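Local coordinates for protein arginine N-methyltransferase SFM1 (Saccharomyces cerevisiae, PDB 5C77) that transfers a methyl group from S-adenosyl-L-methionine to ribosomal protein S3, monomethylating a single arginine side chain, at residues A[2-7]-A[99-104]; A[30-35]-A[53-58]; A[89-94]-A[131-136]. All blocks are in the same frame, centred on the assembly; numbering follows the deposited sequence.

Contact 1: residues A[2-7]-A[99-104]. With SAH (S-adenosyl-L-homocysteine), chain C.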
loop_
_atom_site.group_PDB
_atom_site.type_symbol
_atom_site.label_atom_id
_atom_site.label_comp_id
_atom_site.label_asym_id
_atom_site.label_seq_id
_atom_site.Cartn_x
_atom_site.Cartn_y
_atom_site.Cartn_z
ATOM N N LYS A 2 -2.084 -0.584 10.353
ATOM C CA LYS A 2 -2.311 0.858 10.332
ATOM C C LYS A 2 -3.771 1.291 10.116
ATOM O O LYS A 2 -4.282 2.088 10.898
ATOM C CB LYS A 2 -1.376 1.550 9.334
ATOM C CG LYS A 2 0.024 1.785 9.868
ATOM C CD LYS A 2 0.538 3.141 9.406
ATOM C CE LYS A 2 -0.451 4.272 9.770
ATOM N NZ LYS A 2 -0.742 5.193 8.618
ATOM N N TYR A 3 -4.445 0.796 9.079
ATOM C CA TYR A 3 -5.867 1.145 8.886
ATOM C C TYR A 3 -6.804 0.041 9.357
ATOM O O TYR A 3 -6.672 -1.106 8.955
ATOM C CB TYR A 3 -6.209 1.460 7.430
ATOM C CG TYR A 3 -5.352 2.496 6.775
ATOM C CD1 TYR A 3 -4.188 2.135 6.132
ATOM C CD2 TYR A 3 -5.711 3.834 6.783
ATOM C CE1 TYR A 3 -3.397 3.065 5.519
ATOM C CE2 TYR A 3 -4.919 4.787 6.169
ATOM C CZ TYR A 3 -3.761 4.388 5.537
ATOM O OH TYR A 3 -2.944 5.297 4.905
ATOM N N ILE A 4 -7.765 0.393 10.196
ATOM C CA ILE A 4 -8.714 -0.584 10.708
ATOM C C ILE A 4 -10.131 -0.209 10.311
ATOM O O ILE A 4 -10.630 0.833 10.714
ATOM C CB ILE A 4 -8.673 -0.651 12.241
ATOM C CG1 ILE A 4 -7.259 -0.957 12.728
ATOM C CG2 ILE A 4 -9.652 -1.686 12.745
ATOM C CD1 ILE A 4 -7.107 -0.835 14.242
ATOM N N ILE A 5 -10.783 -1.055 9.525
ATOM C CA ILE A 5 -12.168 -0.796 9.167
ATOM C C ILE A 5 -13.126 -1.676 9.942
ATOM O O ILE A 5 -13.039 -2.899 9.891
ATOM C CB ILE A 5 -12.426 -0.981 7.670
ATOM C CG1 ILE A 5 -11.536 -0.043 6.851
ATOM C CG2 ILE A 5 -13.885 -0.702 7.361
ATOM C CD1 ILE A 5 -11.688 -0.250 5.358
ATOM N N GLU A 6 -14.034 -1.046 10.671
ATOM C CA GLU A 6 -15.129 -1.763 11.302
ATOM C C GLU A 6 -16.117 -2.090 10.204
ATOM O O GLU A 6 -16.620 -1.188 9.540
ATOM C CB GLU A 6 -15.805 -0.880 12.343
ATOM C CG GLU A 6 -14.865 -0.348 13.402
ATOM C CD GLU A 6 -14.468 -1.420 14.398
ATOM O OE1 GLU A 6 -15.377 -2.130 14.876
ATOM O OE2 GLU A 6 -13.256 -1.557 14.696
ATOM N N HIS A 7 -16.387 -3.370 9.990
ATOM C CA HIS A 7 -17.278 -3.756 8.910
ATOM C C HIS A 7 -18.690 -3.222 9.178
ATOM O O HIS A 7 -19.318 -3.601 10.167
ATOM C CB HIS A 7 -17.279 -5.273 8.715
ATOM C CG HIS A 7 -18.108 -5.722 7.555
ATOM N ND1 HIS A 7 -17.963 -5.194 6.292
ATOM C CD2 HIS A 7 -19.105 -6.635 7.471
ATOM C CE1 HIS A 7 -18.833 -5.765 5.476
ATOM N NE2 HIS A 7 -19.538 -6.641 6.167
ATOM N N PHE A 99 -0.237 9.112 15.647
ATOM C CA PHE A 99 -1.074 7.913 15.573
ATOM C C PHE A 99 -0.430 6.708 14.888
ATOM O O PHE A 99 0.272 6.837 13.891
ATOM C CB PHE A 99 -2.407 8.235 14.901
ATOM C CG PHE A 99 -3.075 9.460 15.448
ATOM C CD1 PHE A 99 -3.574 9.474 16.740
ATOM C CD2 PHE A 99 -3.210 10.600 14.667
ATOM C CE1 PHE A 99 -4.194 10.606 17.250
ATOM C CE2 PHE A 99 -3.826 11.732 15.163
ATOM C CZ PHE A 99 -4.324 11.737 16.461
ATOM N N ASP A 100 -0.693 5.533 15.442
ATOM C CA ASP A 100 -0.238 4.273 14.875
ATOM C C ASP A 100 -1.393 3.545 14.182
ATOM O O ASP A 100 -1.168 2.599 13.434
ATOM C CB ASP A 100 0.357 3.374 15.972
ATOM C CG ASP A 100 1.533 4.028 16.706
ATOM O OD1 ASP A 100 2.399 4.662 16.046
ATOM O OD2 ASP A 100 1.594 3.899 17.947
ATOM N N TYR A 101 -2.625 3.981 14.439
ATOM C CA TYR A 101 -3.807 3.346 13.853
ATOM C C TYR A 101 -4.893 4.343 13.492
ATOM O O TYR A 101 -5.148 5.299 14.230
ATOM C CB TYR A 101 -4.404 2.326 14.811
ATOM C CG TYR A 101 -3.510 1.149 15.071
ATOM C CD1 TYR A 101 -3.571 0.021 14.263
ATOM C CD2 TYR A 101 -2.602 1.163 16.128
ATOM C CE1 TYR A 101 -2.757 -1.058 14.498
ATOM C CE2 TYR A 101 -1.781 0.087 16.369
ATOM C CZ TYR A 101 -1.864 -1.021 15.551
ATOM O OH TYR A 101 -1.054 -2.099 15.783
ATOM N N PHE A 102 -5.545 4.087 12.361
ATOM C CA PHE A 102 -6.629 4.924 11.873
ATOM C C PHE A 102 -7.899 4.115 11.720
ATOM O O PHE A 102 -7.989 3.224 10.882
ATOM C CB PHE A 102 -6.231 5.583 10.566
ATOM C CG PHE A 102 -5.147 6.574 10.734
ATOM C CD1 PHE A 102 -3.821 6.176 10.703
ATOM C CD2 PHE A 102 -5.446 7.894 10.987
ATOM C CE1 PHE A 102 -2.808 7.081 10.898
ATOM C CE2 PHE A 102 -4.434 8.815 11.175
ATOM C CZ PHE A 102 -3.109 8.406 11.136
ATOM N N VAL A 103 -8.884 4.436 12.547
ATOM C CA VAL A 103 -10.084 3.619 12.656
ATOM C C VAL A 103 -11.278 4.252 11.938
ATOM O O VAL A 103 -11.522 5.458 12.025
ATOM C CB VAL A 103 -10.419 3.315 14.142
ATOM C CG1 VAL A 103 -11.623 2.394 14.256
ATOM C CG2 VAL A 103 -9.213 2.700 14.831
ATOM N N PHE A 104 -11.998 3.412 11.210
ATOM C CA PHE A 104 -13.174 3.839 10.491
ATOM C C PHE A 104 -14.373 3.118 11.069
ATOM O O PHE A 104 -14.427 1.881 11.083
ATOM C CB PHE A 104 -13.002 3.576 9.001
ATOM C CG PHE A 104 -11.833 4.306 8.408
ATOM C CD1 PHE A 104 -10.547 3.815 8.552
ATOM C CD2 PHE A 104 -12.014 5.499 7.742
ATOM C CE1 PHE A 104 -9.470 4.497 8.033
ATOM C CE2 PHE A 104 -10.943 6.179 7.217
ATOM C CZ PHE A 104 -9.669 5.680 7.360
HETATM N N SAH C . -22.203 1.512 5.216
HETATM C CA SAH C . -21.549 2.492 6.079
HETATM C CB SAH C . -20.553 3.332 5.277
HETATM C CG SAH C . -19.479 4.029 6.113
HETATM S SD SAH C . -18.363 5.092 5.154
HETATM C C SAH C . -22.583 3.376 6.784
HETATM O O SAH C . -22.240 4.219 7.619
HETATM O OXT SAH C . -23.790 3.263 6.542
HETATM C "C5'" SAH C . -18.314 6.253 6.538
HETATM C "C4'" SAH C . -16.980 6.249 7.274
HETATM O "O4'" SAH C . -15.977 6.905 6.517
HETATM C "C3'" SAH C . -17.117 6.991 8.596
HETATM O "O3'" SAH C . -17.240 6.078 9.651
HETATM C "C2'" SAH C . -15.823 7.737 8.750
HETATM O "O2'" SAH C . -14.900 6.926 9.451
HETATM C "C1'" SAH C . -15.331 7.871 7.329
HETATM N N9 SAH C . -15.611 9.235 6.849
HETATM C C8 SAH C . -16.409 9.600 5.798
HETATM N N7 SAH C . -16.397 10.944 5.689
HETATM C C5 SAH C . -15.604 11.447 6.659
HETATM C C6 SAH C . -15.236 12.746 7.007
HETATM N N6 SAH C . -15.690 13.790 6.324
HETATM N N1 SAH C . -14.390 12.943 8.078
HETATM C C2 SAH C . -13.904 11.876 8.796
HETATM N N3 SAH C . -14.274 10.598 8.451
HETATM C C4 SAH C . -15.103 10.382 7.399
#
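Lys2 O accepts Phe102 N at 2.8 Å, the first of four backbone bonds joining parallel strands 3-6 and 101-108 in the main sheet of this SPOUT methyltransferase. The others run from Ile4 N to Phe102 O (2.9 Å), from Phe104 N to Ile4 O (3.0 Å) and from Glu6 N to Phe104 O (3.0 Å), so Ile4 spends both its N-H and its C=O on this neighbour. Tyr3 and Ile5 turn theirs to segment 30-35. Ile4, beta-branched and apolar, which suits a buried strand, lays CD1 3.6 Å from Tyr101 CD1. Tyr101 gives its hydroxyl to Glu73 O, and Glu6 OE1 is held by Arg116 and Ser36. Beside Phe102, the bent Lys2 chain brings CE in plane with the ring edge, and NZ lies 3.6 Å from Phe102 CE1. With an alanine here the backbone bond would remain, but the edge of the Phe102 ring is likely to lose the cover of CE and NZ. On the same face the Tyr3 ring meets Phe104 CE1, and Phe104 CD2 lies 3.6 Å from O2' of S-adenosyl-L-homocysteine. Buried peptides are thus paid for within the sheet, and an aromatic-rich face turns toward the ligand and helix 140-151.

Contact 2: residues A[30-35]-A[53-58]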
loop_
_atom_site.group_PDB
_atom_site.type_symbol
_atom_site.label_atom_id
_atom_site.label_comp_id
_atom_site.label_asym_id
_atom_site.label_seq_id
_atom_site.Cartn_x
_atom_site.Cartn_y
_atom_site.Cartn_z
ATOM N N GLU A 30 -1.175 -5.967 4.239
ATOM C CA GLU A 30 -0.562 -5.938 5.574
ATOM C C GLU A 30 -0.970 -4.708 6.391
ATOM O O GLU A 30 -0.731 -4.644 7.597
ATOM C CB GLU A 30 0.970 -5.976 5.489
ATOM C CG GLU A 30 1.558 -7.317 5.069
ATOM C CD GLU A 30 1.046 -8.482 5.917
ATOM O OE1 GLU A 30 1.494 -8.599 7.081
ATOM O OE2 GLU A 30 0.201 -9.277 5.425
ATOM N N ASN A 31 -1.581 -3.732 5.733
ATOM C CA ASN A 31 -1.853 -2.450 6.362
ATOM C C ASN A 31 -3.329 -2.196 6.668
ATOM O O ASN A 31 -3.676 -1.216 7.323
ATOM C CB ASN A 31 -1.274 -1.341 5.498
ATOM C CG ASN A 31 0.226 -1.435 5.398
ATOM O OD1 ASN A 31 0.914 -1.450 6.415
ATOM N ND2 ASN A 31 0.744 -1.545 4.177
ATOM N N LEU A 32 -4.191 -3.091 6.205
ATOM C CA LEU A 32 -5.608 -2.983 6.491
ATOM C C LEU A 32 -6.068 -4.139 7.368
ATOM O O LEU A 32 -5.815 -5.290 7.053
ATOM C CB LEU A 32 -6.411 -2.987 5.192
ATOM C CG LEU A 32 -7.923 -2.855 5.411
ATOM C CD1 LEU A 32 -8.255 -1.520 6.089
ATOM C CD2 LEU A 32 -8.681 -3.017 4.104
ATOM N N ILE A 33 -6.736 -3.843 8.469
ATOM C CA ILE A 33 -7.452 -4.892 9.181
ATOM C C ILE A 33 -8.954 -4.628 9.149
ATOM O O ILE A 33 -9.414 -3.558 9.532
ATOM C CB ILE A 33 -6.956 -5.097 10.634
ATOM C CG1 ILE A 33 -5.590 -5.795 10.649
ATOM C CG2 ILE A 33 -7.918 -5.978 11.400
ATOM C CD1 ILE A 33 -4.407 -4.882 10.458
ATOM N N LEU A 34 -9.714 -5.597 8.654
ATOM C CA LEU A 34 -11.173 -5.532 8.725
ATOM C C LEU A 34 -11.625 -6.164 10.047
ATOM O O LEU A 34 -11.395 -7.351 10.288
ATOM C CB LEU A 34 -11.810 -6.251 7.529
ATOM C CG LEU A 34 -13.328 -6.060 7.386
ATOM C CD1 LEU A 34 -13.700 -4.591 7.149
ATOM C CD2 LEU A 34 -13.894 -6.943 6.294
ATOM N N SER A 35 -12.249 -5.370 10.911
ATOM C CA SER A 35 -12.568 -5.839 12.254
ATOM C C SER A 35 -14.066 -5.902 12.574
ATOM O O SER A 35 -14.913 -5.489 11.772
ATOM C CB SER A 35 -11.862 -4.971 13.285
ATOM O OG SER A 35 -12.490 -3.706 13.365
ATOM N N LEU A 53 -6.865 -11.222 -2.522
ATOM C CA LEU A 53 -6.076 -10.005 -2.396
ATOM C C LEU A 53 -5.376 -9.930 -1.039
ATOM O O LEU A 53 -4.660 -8.977 -0.755
ATOM C CB LEU A 53 -6.946 -8.769 -2.622
ATOM C CG LEU A 53 -7.422 -8.520 -4.053
ATOM C CD1 LEU A 53 -8.500 -7.446 -4.058
ATOM C CD2 LEU A 53 -6.271 -8.132 -4.993
ATOM N N GLY A 54 -5.605 -10.933 -0.198
ATOM C CA GLY A 54 -4.929 -11.027 1.083
ATOM C C GLY A 54 -5.564 -10.295 2.248
ATOM O O GLY A 54 -4.865 -9.939 3.188
ATOM N N LEU A 55 -6.879 -10.086 2.202
ATOM C CA LEU A 55 -7.582 -9.359 3.263
ATOM C C LEU A 55 -7.391 -9.942 4.658
ATOM O O LEU A 55 -7.690 -11.112 4.894
ATOM C CB LEU A 55 -9.079 -9.299 2.981
ATOM C CG LEU A 55 -9.869 -8.693 4.142
ATOM C CD1 LEU A 55 -9.760 -7.170 4.152
ATOM C CD2 LEU A 55 -11.312 -9.146 4.126
ATOM N N ARG A 56 -6.884 -9.122 5.577
ATOM C CA ARG A 56 -6.792 -9.508 6.979
ATOM C C ARG A 56 -8.082 -9.088 7.675
ATOM O O ARG A 56 -8.461 -7.918 7.664
ATOM C CB ARG A 56 -5.569 -8.885 7.659
ATOM C CG ARG A 56 -4.249 -9.144 6.920
ATOM C CD ARG A 56 -3.076 -8.393 7.538
ATOM N NE ARG A 56 -2.587 -9.054 8.744
ATOM C CZ ARG A 56 -1.620 -8.577 9.527
ATOM N NH1 ARG A 56 -1.024 -7.428 9.238
ATOM N NH2 ARG A 56 -1.246 -9.254 10.604
ATOM N N TRP A 57 -8.766 -10.061 8.259
ATOM C CA TRP A 57 -10.055 -9.823 8.869
ATOM C C TRP A 57 -10.087 -10.442 10.251
ATOM O O TRP A 57 -9.273 -11.313 10.563
ATOM C CB TRP A 57 -11.146 -10.439 8.008
ATOM C CG TRP A 57 -10.995 -11.927 7.830
ATOM C CD1 TRP A 57 -10.301 -12.572 6.844
ATOM C CD2 TRP A 57 -11.560 -12.954 8.659
ATOM N NE1 TRP A 57 -10.401 -13.938 7.008
ATOM C CE2 TRP A 57 -11.167 -14.197 8.118
ATOM C CE3 TRP A 57 -12.370 -12.946 9.806
ATOM C CZ2 TRP A 57 -11.549 -15.413 8.680
ATOM C CZ3 TRP A 57 -12.746 -14.153 10.362
ATOM C CH2 TRP A 57 -12.337 -15.368 9.800
ATOM N N THR A 58 -11.029 -9.991 11.076
ATOM C CA THR A 58 -11.197 -10.558 12.403
ATOM C C THR A 58 -12.578 -10.277 12.991
ATOM O O THR A 58 -13.208 -9.259 12.688
ATOM C CB THR A 58 -10.120 -10.040 13.374
ATOM O OG1 THR A 58 -10.381 -10.534 14.696
ATOM C CG2 THR A 58 -10.109 -8.514 13.387
HETATM O O HOH W 1 -5.787 -6.828 4.919
#
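Within the beta-alpha-beta unit formed by strand 32-35, helix 48-52 and the short strand 56-57, Leu34 pairs in parallel with Trp57. Leu34 supplies both direct backbone bonds: its N reaches Arg56 O at 2.8 Å, nearly straight and in the carbonyl plane, while its O takes Thr58 N, a more bent bond (135° at the hydrogen). Toward the N-terminal end of the pair the backbones part, and a water fills in, giving a proton to Leu32 O and accepting from Arg56 N, the water oxygen lying 2.6 Å from both Leu32 O and Arg56 N.

The entry to the second strand is set by Gly54, which closes helix 48-52 with a Schellman motif; its positive phi suits glycine, since a CB would jam against the preceding carbonyl oxygen. Leu55 follows, and its branched end suits the apolar side: CG of Leu34 stands opposite its backbone N across the CA-CB bond (chi1 -171°), which carries Leu34 CD2 to 4.0 Å from Leu55 CD2. On the other face Ile33 CG2 packs against Thr58 CG2, while the Thr58 hydroxyl turns to Lys60 N and Asp68.

Polar chemistry gathers at the start of strand 32-35, where the second subunit is near and its Arg25 makes a long, weak ion pair with Glu30. Arg56, long enough to run back past Leu32, sends NH2 to Asp71 in a salt bridge and NH1 weakly to Glu30 O. Glu30 OE1 lies over one face of the Arg56 guanidinium, with the two group planes 13° apart. Their attraction is therefore one of charge alone, without a directed N-H: Glu30 OE1 stands 3.5 Å from Arg56 NH1.

Contact 3: residues A[89-94]-A[131-136]. With SAH (S-adenosyl-L-homocysteine), chain C.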
loop_
_atom_site.group_PDB
_atom_site.type_symbol
_atom_site.label_atom_id
_atom_site.label_comp_id
_atom_site.label_asym_id
_atom_site.label_seq_id
_atom_site.Cartn_x
_atom_site.Cartn_y
_atom_site.Cartn_z
ATOM N N ILE A 89 -11.681 18.885 14.729
ATOM C CA ILE A 89 -10.299 19.094 14.323
ATOM C C ILE A 89 -9.950 18.225 13.131
ATOM O O ILE A 89 -9.989 17.001 13.230
ATOM C CB ILE A 89 -9.314 18.720 15.453
ATOM C CG1 ILE A 89 -9.645 19.478 16.747
ATOM C CG2 ILE A 89 -7.878 18.967 15.008
ATOM C CD1 ILE A 89 -9.477 20.968 16.628
ATOM N N ASP A 90 -9.592 18.853 12.014
ATOM C CA ASP A 90 -9.112 18.117 10.845
ATOM C C ASP A 90 -7.787 17.357 11.083
ATOM O O ASP A 90 -6.940 17.762 11.879
ATOM C CB ASP A 90 -8.980 19.055 9.638
ATOM C CG ASP A 90 -10.295 19.231 8.879
ATOM O OD1 ASP A 90 -10.960 18.214 8.597
ATOM O OD2 ASP A 90 -10.666 20.383 8.557
ATOM N N LEU A 91 -7.622 16.243 10.386
ATOM C CA LEU A 91 -6.359 15.537 10.386
ATOM C C LEU A 91 -5.288 16.416 9.726
ATOM O O LEU A 91 -5.538 17.027 8.686
ATOM C CB LEU A 91 -6.502 14.212 9.636
ATOM C CG LEU A 91 -5.369 13.206 9.850
ATOM C CD1 LEU A 91 -5.405 12.710 11.282
ATOM C CD2 LEU A 91 -5.468 12.052 8.865
ATOM N N GLN A 92 -4.110 16.491 10.346
ATOM C CA GLN A 92 -2.994 17.287 9.830
ATOM C C GLN A 92 -1.815 16.390 9.486
ATOM O O GLN A 92 -1.611 15.366 10.125
ATOM C CB GLN A 92 -2.478 18.266 10.879
ATOM C CG GLN A 92 -3.418 19.334 11.333
ATOM C CD GLN A 92 -2.843 20.072 12.530
ATOM O OE1 GLN A 92 -1.790 20.716 12.433
ATOM N NE2 GLN A 92 -3.504 19.947 13.680
ATOM N N PRO A 93 -1.014 16.798 8.491
ATOM C CA PRO A 93 0.262 16.151 8.182
ATOM C C PRO A 93 1.109 15.876 9.431
ATOM O O PRO A 93 1.638 14.775 9.572
ATOM C CB PRO A 93 0.945 17.183 7.293
ATOM C CG PRO A 93 -0.177 17.825 6.576
ATOM C CD PRO A 93 -1.312 17.894 7.550
ATOM N N GLU A 94 1.206 16.850 10.330
ATOM C CA GLU A 94 1.992 16.694 11.545
ATOM C C GLU A 94 1.466 15.580 12.460
ATOM O O GLU A 94 2.157 15.165 13.393
ATOM C CB GLU A 94 2.073 18.017 12.312
ATOM C CG GLU A 94 3.381 18.195 13.101
ATOM C CD GLU A 94 3.378 19.399 14.054
ATOM O OE1 GLU A 94 2.456 20.248 13.980
ATOM O OE2 GLU A 94 4.313 19.488 14.886
ATOM N N ARG A 131 -10.723 12.739 14.723
ATOM C CA ARG A 131 -10.317 13.705 13.698
ATOM C C ARG A 131 -11.264 13.725 12.497
ATOM O O ARG A 131 -11.880 12.719 12.158
ATOM C CB ARG A 131 -8.886 13.430 13.241
ATOM C CG ARG A 131 -7.841 13.712 14.296
ATOM C CD ARG A 131 -7.606 15.207 14.423
ATOM N NE ARG A 131 -6.683 15.532 15.506
ATOM C CZ ARG A 131 -7.061 15.836 16.744
ATOM N NH1 ARG A 131 -8.347 15.863 17.068
ATOM N NH2 ARG A 131 -6.148 16.120 17.661
ATOM N N ARG A 132 -11.372 14.880 11.856
ATOM C CA ARG A 132 -12.243 15.036 10.705
ATOM C C ARG A 132 -11.425 15.069 9.421
ATOM O O ARG A 132 -10.230 15.385 9.433
ATOM C CB ARG A 132 -13.085 16.313 10.827
ATOM C CG ARG A 132 -14.274 16.375 9.861
ATOM C CD ARG A 132 -14.989 17.706 9.898
ATOM N NE ARG A 132 -14.151 18.786 9.403
ATOM C CZ ARG A 132 -14.513 20.067 9.376
ATOM N NH1 ARG A 132 -15.712 20.436 9.806
ATOM N NH2 ARG A 132 -13.678 20.987 8.909
ATOM N N LEU A 133 -12.085 14.726 8.320
ATOM C CA LEU A 133 -11.516 14.807 6.981
ATOM C C LEU A 133 -12.357 15.755 6.147
ATOM O O LEU A 133 -12.993 15.350 5.180
ATOM C CB LEU A 133 -11.487 13.424 6.320
ATOM C CG LEU A 133 -10.555 12.413 6.984
ATOM C CD1 LEU A 133 -10.823 10.988 6.498
ATOM C CD2 LEU A 133 -9.105 12.818 6.741
ATOM N N GLY A 134 -12.367 17.021 6.534
ATOM C CA GLY A 134 -13.170 18.008 5.842
ATOM C C GLY A 134 -14.643 17.929 6.176
ATOM O O GLY A 134 -15.103 16.972 6.802
ATOM N N ASP A 135 -15.392 18.934 5.732
ATOM C CA ASP A 135 -16.775 19.097 6.157
ATOM C C ASP A 135 -17.775 18.394 5.244
ATOM O O ASP A 135 -18.982 18.614 5.346
ATOM C CB ASP A 135 -17.116 20.580 6.284
ATOM C CG ASP A 135 -17.064 21.299 4.958
ATOM O OD1 ASP A 135 -16.464 20.740 4.012
ATOM O OD2 ASP A 135 -17.614 22.423 4.863
ATOM N N LYS A 136 -17.281 17.543 4.357
ATOM C CA LYS A 136 -18.179 16.763 3.525
ATOM C C LYS A 136 -18.011 15.283 3.764
ATOM O O LYS A 136 -16.940 14.817 4.134
ATOM C CB LYS A 136 -18.010 17.112 2.053
ATOM C CG LYS A 136 -18.418 18.541 1.753
ATOM C CD LYS A 136 -18.855 18.720 0.313
ATOM C CE LYS A 136 -19.401 20.125 0.087
ATOM N NZ LYS A 136 -20.496 20.461 1.052
HETATM N N SAH C . -22.203 1.512 5.216
HETATM C CA SAH C . -21.549 2.492 6.079
HETATM C CB SAH C . -20.553 3.332 5.277
HETATM C CG SAH C . -19.479 4.029 6.113
HETATM S SD SAH C . -18.363 5.092 5.154
HETATM C C SAH C . -22.583 3.376 6.784
HETATM O O SAH C . -22.240 4.219 7.619
HETATM O OXT SAH C . -23.790 3.263 6.542
HETATM C "C5'" SAH C . -18.314 6.253 6.538
HETATM C "C4'" SAH C . -16.980 6.249 7.274
HETATM O "O4'" SAH C . -15.977 6.905 6.517
HETATM C "C3'" SAH C . -17.117 6.991 8.596
HETATM O "O3'" SAH C . -17.240 6.078 9.651
HETATM C "C2'" SAH C . -15.823 7.737 8.750
HETATM O "O2'" SAH C . -14.900 6.926 9.451
HETATM C "C1'" SAH C . -15.331 7.871 7.329
HETATM N N9 SAH C . -15.611 9.235 6.849
HETATM C C8 SAH C . -16.409 9.600 5.798
HETATM N N7 SAH C . -16.397 10.944 5.689
HETATM C C5 SAH C . -15.604 11.447 6.659
HETATM C C6 SAH C . -15.236 12.746 7.007
HETATM N N6 SAH C . -15.690 13.790 6.324
HETATM N N1 SAH C . -14.390 12.943 8.078
HETATM C C2 SAH C . -13.904 11.876 8.796
HETATM N N3 SAH C . -14.274 10.598 8.451
HETATM C C4 SAH C . -15.103 10.382 7.399
#
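Asp90 and Arg132 bridge two loops at the adenine end of the ligand pocket in this SPOUT methyltransferase, one following strand 80-83 and the other running from strand 128-131 to helix 140-151. Backbone bonds form a single bridge: Arg132 N meets Ile89 O from above the carbonyl plane, and Arg132 O takes Leu91 N at 2.9 Å.

The ionic part belongs to Asp90, a side chain short enough to work close to its own backbone. Its OD2 accepts Arg132 NH2 at 3.1 Å, approached from above the carboxylate plane, and Asp90 OD1 adds a weak bond from Arg132 NE at the guanidinium edge. OD1 also takes Gly134 N at 2.8 Å on its syn side, so one carboxylate fixes both the arginine and the turn behind it. Gly134 has positive phi (76°), which favours glycine.

Aliphatic Ile89 packs on a flat cation, its CG2 over one guanidinium face of Arg131, offset toward the rim. The apolar contact is Leu91 CB against Leu133 CD2 at 4.1 Å.

The braced turn offers its backbone to the ligand. S-adenosyl-L-homocysteine N6 donates to Gly134 O and Lys136 O, together with Leu133 N on N1 a pattern consistent with recognition of the adenine edge. Leu133 CB packs 3.4 Å from ligand N1, the same ring nitrogen that accepts Leu133 N at 2.9 Å.

How the contacts relate
Contacts 1 and 2 are buried and belong to one sheet: strand 3-6 sits between strands 101-108 and 32-35, and Tyr3 bonds through N to Asn31 O and through O to Ile33 N. Contact 1, nearest the chain's centre, is regular strand pairing, whereas contact 2 is a looser pairing patched by water, with charges gathered near the second subunit. Contact 3 is partly exposed and joins loops through a carboxylate and an arginine. It meets contact 1 where Leu91 packs on Phe102, and both touch the bound S-adenosyl-L-homocysteine, contact 1 at the ribose and contact 3 at the adenine. Contacts 2 and 3 lie on opposite sides of the chain's centre without touching.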